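Local structure of succinate dehydrogenase subunit C (Mycolicibacterium smegmatis MC2 51, 6LUM) at residues F[84-89]-F[116-121]; F[91-96]-F[109-114]. The protein probably forms, with subunit D, the haem-carrying membrane anchor of succinate dehydrogenase, which is likely to pass electrons from succinate to quinone. All coordinates share one frame; numbering follows the deposited sequence.

How the contacts relate
Both contacts join the same two helices, 71-99 and 107-136, which run antiparallel and follow each other in the chain. Contact 2 pairs 91-96 with 109-114, close to the loop that connects the helices. Contact 1 pairs 84-89 with 116-121, farther from that loop. In chain order the segments are 84-89, 91-96, 109-114 and 116-121. The contact centres lie about 10 Å apart. The two meet where L89 CD1 packs 3.9 Å from I114 O. Together they form one continuous hairpin interface. Helix 71-99 also borders one haem in both contacts, so the interface ties helix 107-136 to a haem-binding helix.

Contact 1 of 2, residues F[84-89]-F[116-121]; sequences VLFHAL and GLFLVI. With HEM (protoporphyrin IX containing Fe), chain B.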
ATOM      1  N   VAL F  84     -44.819  -6.735  21.246  1.00 13.88           N
ATOM      2  CA  VAL F  84     -43.685  -6.659  22.160  1.00 13.88           C
ATOM      3  C   VAL F  84     -43.256  -8.050  22.600  1.00 13.88           C
ATOM      4  O   VAL F  84     -42.061  -8.330  22.734  1.00 13.88           O
ATOM      5  CB  VAL F  84     -44.022  -5.765  23.363  1.00 13.88           C
ATOM      6  CG1 VAL F  84     -42.829  -5.645  24.274  1.00 13.88           C
ATOM      7  CG2 VAL F  84     -44.440  -4.403  22.897  1.00 13.88           C
ATOM      8  N   LEU F  85     -44.210  -8.947  22.814  1.00 15.14           N
ATOM      9  CA  LEU F  85     -43.861 -10.284  23.270  1.00 15.14           C
ATOM     10  C   LEU F  85     -43.102 -11.050  22.196  1.00 15.14           C
ATOM     11  O   LEU F  85     -42.079 -11.691  22.480  1.00 15.14           O
ATOM     12  CB  LEU F  85     -45.130 -11.015  23.680  1.00 15.14           C
ATOM     13  CG  LEU F  85     -44.992 -12.343  24.394  1.00 15.14           C
ATOM     14  CD1 LEU F  85     -44.130 -12.180  25.613  1.00 15.14           C
ATOM     15  CD2 LEU F  85     -46.365 -12.824  24.769  1.00 15.14           C
ATOM     16  N   PHE F  86     -43.574 -10.990  20.948  1.00 14.97           N
ATOM     17  CA  PHE F  86     -42.858 -11.676  19.881  1.00 14.97           C
ATOM     18  C   PHE F  86     -41.481 -11.075  19.670  1.00 14.97           C
ATOM     19  O   PHE F  86     -40.507 -11.803  19.470  1.00 14.97           O
ATOM     20  CB  PHE F  86     -43.633 -11.640  18.569  1.00 14.97           C
ATOM     21  CG  PHE F  86     -42.881 -12.272  17.432  1.00 14.97           C
ATOM     22  CD1 PHE F  86     -42.869 -13.639  17.270  1.00 14.97           C
ATOM     23  CD2 PHE F  86     -42.139 -11.506  16.565  1.00 14.97           C
ATOM     24  CE1 PHE F  86     -42.158 -14.213  16.254  1.00 14.97           C
ATOM     25  CE2 PHE F  86     -41.428 -12.086  15.555  1.00 14.97           C
ATOM     26  CZ  PHE F  86     -41.441 -13.436  15.399  1.00 14.97           C
ATOM     27  N   HIS F  87     -41.382  -9.748  19.672  1.00 24.51           N
ATOM     28  CA  HIS F  87     -40.085  -9.115  19.500  1.00 24.51           C
ATOM     29  C   HIS F  87     -39.112  -9.542  20.584  1.00 24.51           C
ATOM     30  O   HIS F  87     -37.951  -9.828  20.300  1.00 24.51           O
ATOM     31  CB  HIS F  87     -40.246  -7.608  19.494  1.00 24.51           C
ATOM     32  CG  HIS F  87     -39.242  -6.905  18.655  1.00 24.51           C
ATOM     33  ND1 HIS F  87     -38.044  -6.462  19.151  1.00 24.51           N
ATOM     34  CD2 HIS F  87     -39.257  -6.569  17.351  1.00 24.51           C
ATOM     35  CE1 HIS F  87     -37.361  -5.883  18.186  1.00 24.51           C
ATOM     36  NE2 HIS F  87     -38.074  -5.936  17.082  1.00 24.51           N
ATOM     37  N   ALA F  88     -39.570  -9.618  21.831  1.00 12.43           N
ATOM     38  CA  ALA F  88     -38.683 -10.011  22.916  1.00 12.43           C
ATOM     39  C   ALA F  88     -38.202 -11.443  22.749  1.00 12.43           C
ATOM     40  O   ALA F  88     -37.005 -11.726  22.878  1.00 12.43           O
ATOM     41  CB  ALA F  88     -39.394  -9.839  24.250  1.00 12.43           C
ATOM     42  N   LEU F  89     -39.118 -12.362  22.449  1.00 10.42           N
ATOM     43  CA  LEU F  89     -38.734 -13.766  22.301  1.00 10.42           C
ATOM     44  C   LEU F  89     -37.787 -13.973  21.121  1.00 10.42           C
ATOM     45  O   LEU F  89     -36.743 -14.631  21.246  1.00 10.42           O
ATOM     46  CB  LEU F  89     -39.984 -14.619  22.145  1.00 10.42           C
ATOM     47  CG  LEU F  89     -40.907 -14.650  23.350  1.00 10.42           C
ATOM     48  CD1 LEU F  89     -42.189 -15.328  22.976  1.00 10.42           C
ATOM     49  CD2 LEU F  89     -40.244 -15.378  24.482  1.00 10.42           C
ATOM     50  N   GLY F 116     -43.920 -21.861  20.752  1.00 24.46           N
ATOM     51  CA  GLY F 116     -44.682 -22.409  21.865  1.00 24.46           C
ATOM     52  C   GLY F 116     -44.832 -21.432  23.017  1.00 24.46           C
ATOM     53  O   GLY F 116     -45.932 -21.244  23.549  1.00 24.46           O
ATOM     54  N   LEU F 117     -43.727 -20.800  23.421  1.00 23.54           N
ATOM     55  CA  LEU F 117     -43.774 -19.824  24.506  1.00 23.54           C
ATOM     56  C   LEU F 117     -44.693 -18.664  24.162  1.00 23.54           C
ATOM     57  O   LEU F 117     -45.448 -18.186  25.014  1.00 23.54           O
ATOM     58  CB  LEU F 117     -42.374 -19.309  24.821  1.00 23.54           C
ATOM     59  CG  LEU F 117     -41.459 -20.271  25.566  1.00 23.54           C
ATOM     60  CD1 LEU F 117     -40.248 -19.546  26.100  1.00 23.54           C
ATOM     61  CD2 LEU F 117     -42.214 -20.940  26.687  1.00 23.54           C
ATOM     62  N   PHE F 118     -44.629 -18.179  22.923  1.00 25.53           N
ATOM     63  CA  PHE F 118     -45.499 -17.083  22.529  1.00 25.53           C
ATOM     64  C   PHE F 118     -46.955 -17.484  22.643  1.00 25.53           C
ATOM     65  O   PHE F 118     -47.760 -16.734  23.194  1.00 25.53           O
ATOM     66  CB  PHE F 118     -45.186 -16.624  21.107  1.00 25.53           C
ATOM     67  CG  PHE F 118     -46.049 -15.492  20.635  1.00 25.53           C
ATOM     68  CD1 PHE F 118     -47.281 -15.726  20.065  1.00 25.53           C
ATOM     69  CD2 PHE F 118     -45.627 -14.192  20.754  1.00 25.53           C
ATOM     70  CE1 PHE F 118     -48.071 -14.683  19.637  1.00 25.53           C
ATOM     71  CE2 PHE F 118     -46.414 -13.152  20.323  1.00 25.53           C
ATOM     72  CZ  PHE F 118     -47.634 -13.399  19.766  1.00 25.53           C
ATOM     73  N   LEU F 119     -47.321 -18.657  22.128  1.00 32.92           N
ATOM     74  CA  LEU F 119     -48.722 -19.061  22.209  1.00 32.92           C
ATOM     75  C   LEU F 119     -49.179 -19.181  23.659  1.00 32.92           C
ATOM     76  O   LEU F 119     -50.242 -18.674  24.029  1.00 32.92           O
ATOM     77  CB  LEU F 119     -48.947 -20.364  21.447  1.00 32.92           C
ATOM     78  CG  LEU F 119     -48.860 -20.170  19.935  1.00 32.92           C
ATOM     79  CD1 LEU F 119     -48.999 -21.491  19.211  1.00 32.92           C
ATOM     80  CD2 LEU F 119     -49.916 -19.177  19.465  1.00 32.92           C
ATOM     81  N   VAL F 120     -48.368 -19.814  24.507  1.00 32.39           N
ATOM     82  CA  VAL F 120     -48.744 -19.950  25.914  1.00 32.39           C
ATOM     83  C   VAL F 120     -48.961 -18.583  26.551  1.00 32.39           C
ATOM     84  O   VAL F 120     -50.058 -18.265  27.037  1.00 32.39           O
ATOM     85  CB  VAL F 120     -47.674 -20.743  26.679  1.00 32.39           C
ATOM     86  CG1 VAL F 120     -47.950 -20.682  28.158  1.00 32.39           C
ATOM     87  CG2 VAL F 120     -47.645 -22.171  26.216  1.00 32.39           C
ATOM     88  N   ILE F 121     -47.913 -17.757  26.560  1.00 30.22           N
ATOM     89  CA  ILE F 121     -47.963 -16.495  27.283  1.00 30.22           C
ATOM     90  C   ILE F 121     -49.011 -15.574  26.682  1.00 30.22           C
ATOM     91  O   ILE F 121     -49.661 -14.809  27.397  1.00 30.22           O
ATOM     92  CB  ILE F 121     -46.576 -15.835  27.295  1.00 30.22           C
ATOM     93  CG1 ILE F 121     -45.540 -16.771  27.900  1.00 30.22           C
ATOM     94  CG2 ILE F 121     -46.607 -14.567  28.097  1.00 30.22           C
ATOM     95  CD1 ILE F 121     -44.170 -16.165  27.973  1.00 30.22           C
TER
HETATM   96  CHA HEM B 203     -33.897  -4.965  16.562  1.00 24.51           C
HETATM   97  CHB HEM B 203     -37.062  -1.714  18.099  1.00 24.51           C
HETATM   98  CHC HEM B 203     -37.414  -4.285  22.142  1.00 24.51           C
HETATM   99  CHD HEM B 203     -34.053  -7.402  20.740  1.00 24.51           C
HETATM  100  C1A HEM B 203     -34.798  -3.936  16.581  1.00 24.51           C
HETATM  101  C2A HEM B 203     -35.212  -3.136  15.458  1.00 24.51           C
HETATM  102  C3A HEM B 203     -36.081  -2.243  15.887  1.00 24.51           C
HETATM  103  C4A HEM B 203     -36.247  -2.440  17.291  1.00 24.51           C
HETATM  104  CMA HEM B 203     -36.796  -1.173  15.056  1.00 24.51           C
HETATM  105  CAA HEM B 203     -34.740  -3.289  14.010  1.00 24.51           C
HETATM  106  CBA HEM B 203     -35.241  -4.597  13.439  1.00 24.51           C
HETATM  107  CGA HEM B 203     -34.415  -4.911  12.236  1.00 24.51           C
HETATM  108  O1A HEM B 203     -34.748  -5.876  11.524  1.00 24.51           O
HETATM  109  O2A HEM B 203     -33.418  -4.201  11.993  1.00 24.51           O
HETATM  110  C1B HEM B 203     -37.344  -2.098  19.369  1.00 24.51           C
HETATM  111  C2B HEM B 203     -38.010  -1.291  20.339  1.00 24.51           C
HETATM  112  C3B HEM B 203     -38.100  -2.035  21.440  1.00 24.51           C
HETATM  113  C4B HEM B 203     -37.486  -3.293  21.204  1.00 24.51           C
HETATM  114  CMB HEM B 203     -38.504   0.138  20.050  1.00 24.51           C
HETATM  115  CAB HEM B 203     -38.690  -1.734  22.812  1.00 24.51           C
HETATM  116  CBB HEM B 203     -38.931  -0.484  23.151  1.00 24.51           C
HETATM  117  C1C HEM B 203     -36.577  -5.360  22.109  1.00 24.51           C
HETATM  118  C2C HEM B 203     -36.505  -6.375  23.109  1.00 24.51           C
HETATM  119  C3C HEM B 203     -35.581  -7.242  22.748  1.00 24.51           C
HETATM  120  C4C HEM B 203     -35.035  -6.812  21.485  1.00 24.51           C
HETATM  121  CMC HEM B 203     -37.359  -6.439  24.380  1.00 24.51           C
HETATM  122  CAC HEM B 203     -35.228  -8.476  23.583  1.00 24.51           C
HETATM  123  CBC HEM B 203     -34.173  -9.242  23.330  1.00 24.51           C
HETATM  124  C1D HEM B 203     -33.656  -6.952  19.509  1.00 24.51           C
HETATM  125  C2D HEM B 203     -32.508  -7.394  18.762  1.00 24.51           C
HETATM  126  C3D HEM B 203     -32.485  -6.715  17.629  1.00 24.51           C
HETATM  127  C4D HEM B 203     -33.601  -5.822  17.593  1.00 24.51           C
HETATM  128  CMD HEM B 203     -31.487  -8.457  19.193  1.00 24.51           C
HETATM  129  CAD HEM B 203     -31.452  -6.844  16.516  1.00 24.51           C
HETATM  130  CBD HEM B 203     -32.121  -7.601  15.392  1.00 24.51           C
HETATM  131  CGD HEM B 203     -31.131  -7.763  14.293  1.00 24.51           C
HETATM  132  O1D HEM B 203     -30.078  -7.090  14.369  1.00 24.51           O
HETATM  133  O2D HEM B 203     -31.400  -8.557  13.362  1.00 24.51           O
HETATM  134  NA  HEM B 203     -35.456  -3.486  17.697  1.00 24.51           N
HETATM  135  NB  HEM B 203     -37.023  -3.314  19.918  1.00 24.51           N
HETATM  136  NC  HEM B 203     -35.672  -5.652  21.124  1.00 24.51           N
HETATM  137  ND  HEM B 203     -34.300  -5.984  18.767  1.00 24.51           N
HETATM  138 FE   HEM B 203     -35.559  -4.558  19.413  1.00 24.51          FE
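The ring of F118 turns an edge to helix 71-99 and meets L85, F86 and L89 there. Its CG is anti to the backbone N (chi1 -180°), which swings the ring out to the facing helix. The CE2 corner leads and lies 3.6 Å from F86 CB. The backbone N of F86 lies in the ring plane, at the edge. The F86 ring itself leads away, so its CB and backbone make the contact. L85 comes at the F118 ring obliquely, with its CG 4.1 Å from F118 CD2. L89 lies at about a right angle to F118. L89 CD1 sits at the edge of the F118 ring, near its plane, 3.8 Å from F118 CB. On the far side of L85, the branch CD2 meets I121 CG2 at 3.8 Å. L117 adds a looser touch, its CB 4.4 Å from L89 CD1. No hydrogen bond crosses the contact, which is apolar packing. The helix segments cross at 151°, with axes 10.2 Å apart. H87 leaves the same helix toward the haem, and its ring also stacks with that of H33. Bound phospholipid touches F86, F118 and L119. Helix 71-99 touches helix 107-136 through L85, F86 and L89, and helix 25-52 through V84 on I40, F86 on L32 and H87 on T36; V84 and A88 also pack on subunit D.

Contact 2 of 2, residues F[91-96]-F[109-114]; sequences GIRVIL and QMLAVI. With HEM (protoporphyrin IX containing Fe), chain B.
R93 lays the aliphatic part of its side chain against M110, and this is the tight part of the contact. R93 CG is 3.7 Å from M110 CB and also close to the sulfur. The M110 chain is extended beyond CG, which carries SD along to L96, where it lies 3.9 Å from L96 CB. The side of R93 toward L111 and I114 is looser. R93 CD is 4.2 Å from I114 CD1, and R93 NH1 is 4.3 Å from L111 CB. A bend at chi3 (92°) turns the guanidinium so that L111 CD1 lies over one face. R93 also packs on T232 of subunit B. An alanine in place of this arginine is likely to leave M110 CB and the L111 side chain without their cover and open a gap between the helices. At the other edge, phospholipid touches I92 and L96. The haem lies across helix 71-99 from M110, with I95 CD1 3.7 Å from HEM CBC. G91 also lines the haem pocket. The segments cross at 160°, an antiparallel transmembrane helix hairpin within the haem-binding helical bundle of the succinate dehydrogenase membrane subunits.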
ATOM      1  N   GLY F  91     -35.891 -11.768  19.730  1.00  8.29           N
ATOM      2  CA  GLY F  91     -34.621 -11.139  20.006  1.00  8.29           C
ATOM      3  C   GLY F  91     -33.760 -11.975  20.913  1.00  8.29           C
ATOM      4  O   GLY F  91     -32.539 -11.967  20.785  1.00  8.29           O
ATOM      5  N   ILE F  92     -34.371 -12.701  21.845  1.00  6.20           N
ATOM      6  CA  ILE F  92     -33.594 -13.653  22.634  1.00  6.20           C
ATOM      7  C   ILE F  92     -32.986 -14.708  21.728  1.00  6.20           C
ATOM      8  O   ILE F  92     -31.814 -15.067  21.867  1.00  6.20           O
ATOM      9  CB  ILE F  92     -34.463 -14.294  23.726  1.00  6.20           C
ATOM     10  CG1 ILE F  92     -34.833 -13.268  24.785  1.00  6.20           C
ATOM     11  CG2 ILE F  92     -33.726 -15.431  24.368  1.00  6.20           C
ATOM     12  CD1 ILE F  92     -35.854 -13.773  25.747  1.00  6.20           C
ATOM     13  N   ARG F  93     -33.774 -15.218  20.782  1.00  7.63           N
ATOM     14  CA  ARG F  93     -33.252 -16.202  19.834  1.00  7.63           C
ATOM     15  C   ARG F  93     -32.070 -15.646  19.049  1.00  7.63           C
ATOM     16  O   ARG F  93     -31.055 -16.324  18.868  1.00  7.63           O
ATOM     17  CB  ARG F  93     -34.357 -16.645  18.887  1.00  7.63           C
ATOM     18  CG  ARG F  93     -33.921 -17.641  17.863  1.00  7.63           C
ATOM     19  CD  ARG F  93     -34.962 -17.824  16.802  1.00  7.63           C
ATOM     20  NE  ARG F  93     -34.733 -16.917  15.693  1.00  7.63           N
ATOM     21  CZ  ARG F  93     -34.376 -17.303  14.480  1.00  7.63           C
ATOM     22  NH1 ARG F  93     -34.235 -18.582  14.216  1.00  7.63           N
ATOM     23  NH2 ARG F  93     -34.179 -16.412  13.527  1.00  7.63           N
ATOM     24  N   VAL F  94     -32.186 -14.412  18.570  1.00  7.28           N
ATOM     25  CA  VAL F  94     -31.116 -13.793  17.788  1.00  7.28           C
ATOM     26  C   VAL F  94     -29.865 -13.582  18.634  1.00  7.28           C
ATOM     27  O   VAL F  94     -28.741 -13.835  18.184  1.00  7.28           O
ATOM     28  CB  VAL F  94     -31.611 -12.470  17.185  1.00  7.28           C
ATOM     29  CG1 VAL F  94     -30.484 -11.738  16.570  1.00  7.28           C
ATOM     30  CG2 VAL F  94     -32.669 -12.727  16.171  1.00  7.28           C
ATOM     31  N   ILE F  95     -30.033 -13.102  19.866  1.00  5.89           N
ATOM     32  CA  ILE F  95     -28.895 -12.917  20.761  1.00  5.89           C
ATOM     33  C   ILE F  95     -28.203 -14.244  21.018  1.00  5.89           C
ATOM     34  O   ILE F  95     -26.974 -14.319  21.091  1.00  5.89           O
ATOM     35  CB  ILE F  95     -29.354 -12.264  22.076  1.00  5.89           C
ATOM     36  CG1 ILE F  95     -29.704 -10.801  21.859  1.00  5.89           C
ATOM     37  CG2 ILE F  95     -28.294 -12.374  23.120  1.00  5.89           C
ATOM     38  CD1 ILE F  95     -30.622 -10.254  22.900  1.00  5.89           C
ATOM     39  N   LEU F  96     -28.982 -15.313  21.176  1.00  8.11           N
ATOM     40  CA  LEU F  96     -28.385 -16.619  21.408  1.00  8.11           C
ATOM     41  C   LEU F  96     -27.593 -17.076  20.202  1.00  8.11           C
ATOM     42  O   LEU F  96     -26.469 -17.560  20.342  1.00  8.11           O
ATOM     43  CB  LEU F  96     -29.464 -17.634  21.745  1.00  8.11           C
ATOM     44  CG  LEU F  96     -29.841 -17.703  23.212  1.00  8.11           C
ATOM     45  CD1 LEU F  96     -30.794 -18.836  23.427  1.00  8.11           C
ATOM     46  CD2 LEU F  96     -28.605 -17.890  24.027  1.00  8.11           C
ATOM     47  N   GLN F 109     -34.815 -25.155  16.247  1.00 20.19           N
ATOM     48  CA  GLN F 109     -35.264 -25.572  17.567  1.00 20.19           C
ATOM     49  C   GLN F 109     -35.696 -24.375  18.398  1.00 20.19           C
ATOM     50  O   GLN F 109     -36.800 -24.359  18.951  1.00 20.19           O
ATOM     51  CB  GLN F 109     -34.161 -26.345  18.277  1.00 20.19           C
ATOM     52  CG  GLN F 109     -34.141 -27.805  17.939  1.00 20.19           C
ATOM     53  CD  GLN F 109     -33.552 -28.084  16.588  1.00 20.19           C
ATOM     54  OE1 GLN F 109     -34.261 -28.460  15.659  1.00 20.19           O
ATOM     55  NE2 GLN F 109     -32.241 -27.939  16.473  1.00 20.19           N
ATOM     56  N   MET F 110     -34.831 -23.365  18.500  1.00 13.33           N
ATOM     57  CA  MET F 110     -35.201 -22.143  19.203  1.00 13.33           C
ATOM     58  C   MET F 110     -36.468 -21.543  18.628  1.00 13.33           C
ATOM     59  O   MET F 110     -37.302 -21.015  19.364  1.00 13.33           O
ATOM     60  CB  MET F 110     -34.078 -21.119  19.122  1.00 13.33           C
ATOM     61  CG  MET F 110     -32.780 -21.510  19.748  1.00 13.33           C
ATOM     62  SD  MET F 110     -31.653 -20.123  19.645  1.00 13.33           S
ATOM     63  CE  MET F 110     -30.087 -20.953  19.576  1.00 13.33           C
ATOM     64  N   LEU F 111     -36.624 -21.598  17.312  1.00 12.94           N
ATOM     65  CA  LEU F 111     -37.788 -20.986  16.687  1.00 12.94           C
ATOM     66  C   LEU F 111     -39.074 -21.693  17.103  1.00 12.94           C
ATOM     67  O   LEU F 111     -40.075 -21.047  17.428  1.00 12.94           O
ATOM     68  CB  LEU F 111     -37.603 -20.992  15.176  1.00 12.94           C
ATOM     69  CG  LEU F 111     -38.575 -20.237  14.295  1.00 12.94           C
ATOM     70  CD1 LEU F 111     -38.590 -18.807  14.719  1.00 12.94           C
ATOM     71  CD2 LEU F 111     -38.082 -20.349  12.886  1.00 12.94           C
ATOM     72  N   ALA F 112     -39.062 -23.022  17.122  1.00 16.27           N
ATOM     73  CA  ALA F 112     -40.248 -23.747  17.574  1.00 16.27           C
ATOM     74  C   ALA F 112     -40.512 -23.515  19.058  1.00 16.27           C
ATOM     75  O   ALA F 112     -41.670 -23.392  19.483  1.00 16.27           O
ATOM     76  CB  ALA F 112     -40.093 -25.236  17.287  1.00 16.27           C
ATOM     77  N   VAL F 113     -39.450 -23.440  19.861  1.00 16.70           N
ATOM     78  CA  VAL F 113     -39.621 -23.208  21.291  1.00 16.70           C
ATOM     79  C   VAL F 113     -40.261 -21.852  21.541  1.00 16.70           C
ATOM     80  O   VAL F 113     -41.163 -21.724  22.375  1.00 16.70           O
ATOM     81  CB  VAL F 113     -38.276 -23.340  22.020  1.00 16.70           C
ATOM     82  CG1 VAL F 113     -38.399 -22.840  23.436  1.00 16.70           C
ATOM     83  CG2 VAL F 113     -37.819 -24.781  22.010  1.00 16.70           C
ATOM     84  N   ILE F 114     -39.814 -20.818  20.831  1.00 16.56           N
ATOM     85  CA  ILE F 114     -40.401 -19.507  21.070  1.00 16.56           C
ATOM     86  C   ILE F 114     -41.788 -19.408  20.460  1.00 16.56           C
ATOM     87  O   ILE F 114     -42.617 -18.648  20.952  1.00 16.56           O
ATOM     88  CB  ILE F 114     -39.499 -18.364  20.575  1.00 16.56           C
ATOM     89  CG1 ILE F 114     -39.529 -18.261  19.060  1.00 16.56           C
ATOM     90  CG2 ILE F 114     -38.086 -18.525  21.089  1.00 16.56           C
ATOM     91  CD1 ILE F 114     -38.767 -17.102  18.538  1.00 16.56           C
TER
HETATM   92  CHA HEM B 203     -33.897  -4.965  16.562  1.00 24.51           C
HETATM   93  CHB HEM B 203     -37.062  -1.714  18.099  1.00 24.51           C
HETATM   94  CHC HEM B 203     -37.414  -4.285  22.142  1.00 24.51           C
HETATM   95  CHD HEM B 203     -34.053  -7.402  20.740  1.00 24.51           C
HETATM   96  C1A HEM B 203     -34.798  -3.936  16.581  1.00 24.51           C
HETATM   97  C2A HEM B 203     -35.212  -3.136  15.458  1.00 24.51           C
HETATM   98  C3A HEM B 203     -36.081  -2.243  15.887  1.00 24.51           C
HETATM   99  C4A HEM B 203     -36.247  -2.440  17.291  1.00 24.51           C
HETATM  100  CMA HEM B 203     -36.796  -1.173  15.056  1.00 24.51           C
HETATM  101  CAA HEM B 203     -34.740  -3.289  14.010  1.00 24.51           C
HETATM  102  CBA HEM B 203     -35.241  -4.597  13.439  1.00 24.51           C
HETATM  103  CGA HEM B 203     -34.415  -4.911  12.236  1.00 24.51           C
HETATM  104  O1A HEM B 203     -34.748  -5.876  11.524  1.00 24.51           O
HETATM  105  O2A HEM B 203     -33.418  -4.201  11.993  1.00 24.51           O
HETATM  106  C1B HEM B 203     -37.344  -2.098  19.369  1.00 24.51           C
HETATM  107  C2B HEM B 203     -38.010  -1.291  20.339  1.00 24.51           C
HETATM  108  C3B HEM B 203     -38.100  -2.035  21.440  1.00 24.51           C
HETATM  109  C4B HEM B 203     -37.486  -3.293  21.204  1.00 24.51           C
HETATM  110  CMB HEM B 203     -38.504   0.138  20.050  1.00 24.51           C
HETATM  111  CAB HEM B 203     -38.690  -1.734  22.812  1.00 24.51           C
HETATM  112  CBB HEM B 203     -38.931  -0.484  23.151  1.00 24.51           C
HETATM  113  C1C HEM B 203     -36.577  -5.360  22.109  1.00 24.51           C
HETATM  114  C2C HEM B 203     -36.505  -6.375  23.109  1.00 24.51           C
HETATM  115  C3C HEM B 203     -35.581  -7.242  22.748  1.00 24.51           C
HETATM  116  C4C HEM B 203     -35.035  -6.812  21.485  1.00 24.51           C
HETATM  117  CMC HEM B 203     -37.359  -6.439  24.380  1.00 24.51           C
HETATM  118  CAC HEM B 203     -35.228  -8.476  23.583  1.00 24.51           C
HETATM  119  CBC HEM B 203     -34.173  -9.242  23.330  1.00 24.51           C
HETATM  120  C1D HEM B 203     -33.656  -6.952  19.509  1.00 24.51           C
HETATM  121  C2D HEM B 203     -32.508  -7.394  18.762  1.00 24.51           C
HETATM  122  C3D HEM B 203     -32.485  -6.715  17.629  1.00 24.51           C
HETATM  123  C4D HEM B 203     -33.601  -5.822  17.593  1.00 24.51           C
HETATM  124  CMD HEM B 203     -31.487  -8.457  19.193  1.00 24.51           C
HETATM  125  CAD HEM B 203     -31.452  -6.844  16.516  1.00 24.51           C
HETATM  126  CBD HEM B 203     -32.121  -7.601  15.392  1.00 24.51           C
HETATM  127  CGD HEM B 203     -31.131  -7.763  14.293  1.00 24.51           C
HETATM  128  O1D HEM B 203     -30.078  -7.090  14.369  1.00 24.51           O
HETATM  129  O2D HEM B 203     -31.400  -8.557  13.362  1.00 24.51           O
HETATM  130  NA  HEM B 203     -35.456  -3.486  17.697  1.00 24.51           N
HETATM  131  NB  HEM B 203     -37.023  -3.314  19.918  1.00 24.51           N
HETATM  132  NC  HEM B 203     -35.672  -5.652  21.124  1.00 24.51           N
HETATM  133  ND  HEM B 203     -34.300  -5.984  18.767  1.00 24.51           N
HETATM  134 FE   HEM B 203     -35.559  -4.558  19.413  1.00 24.51          FE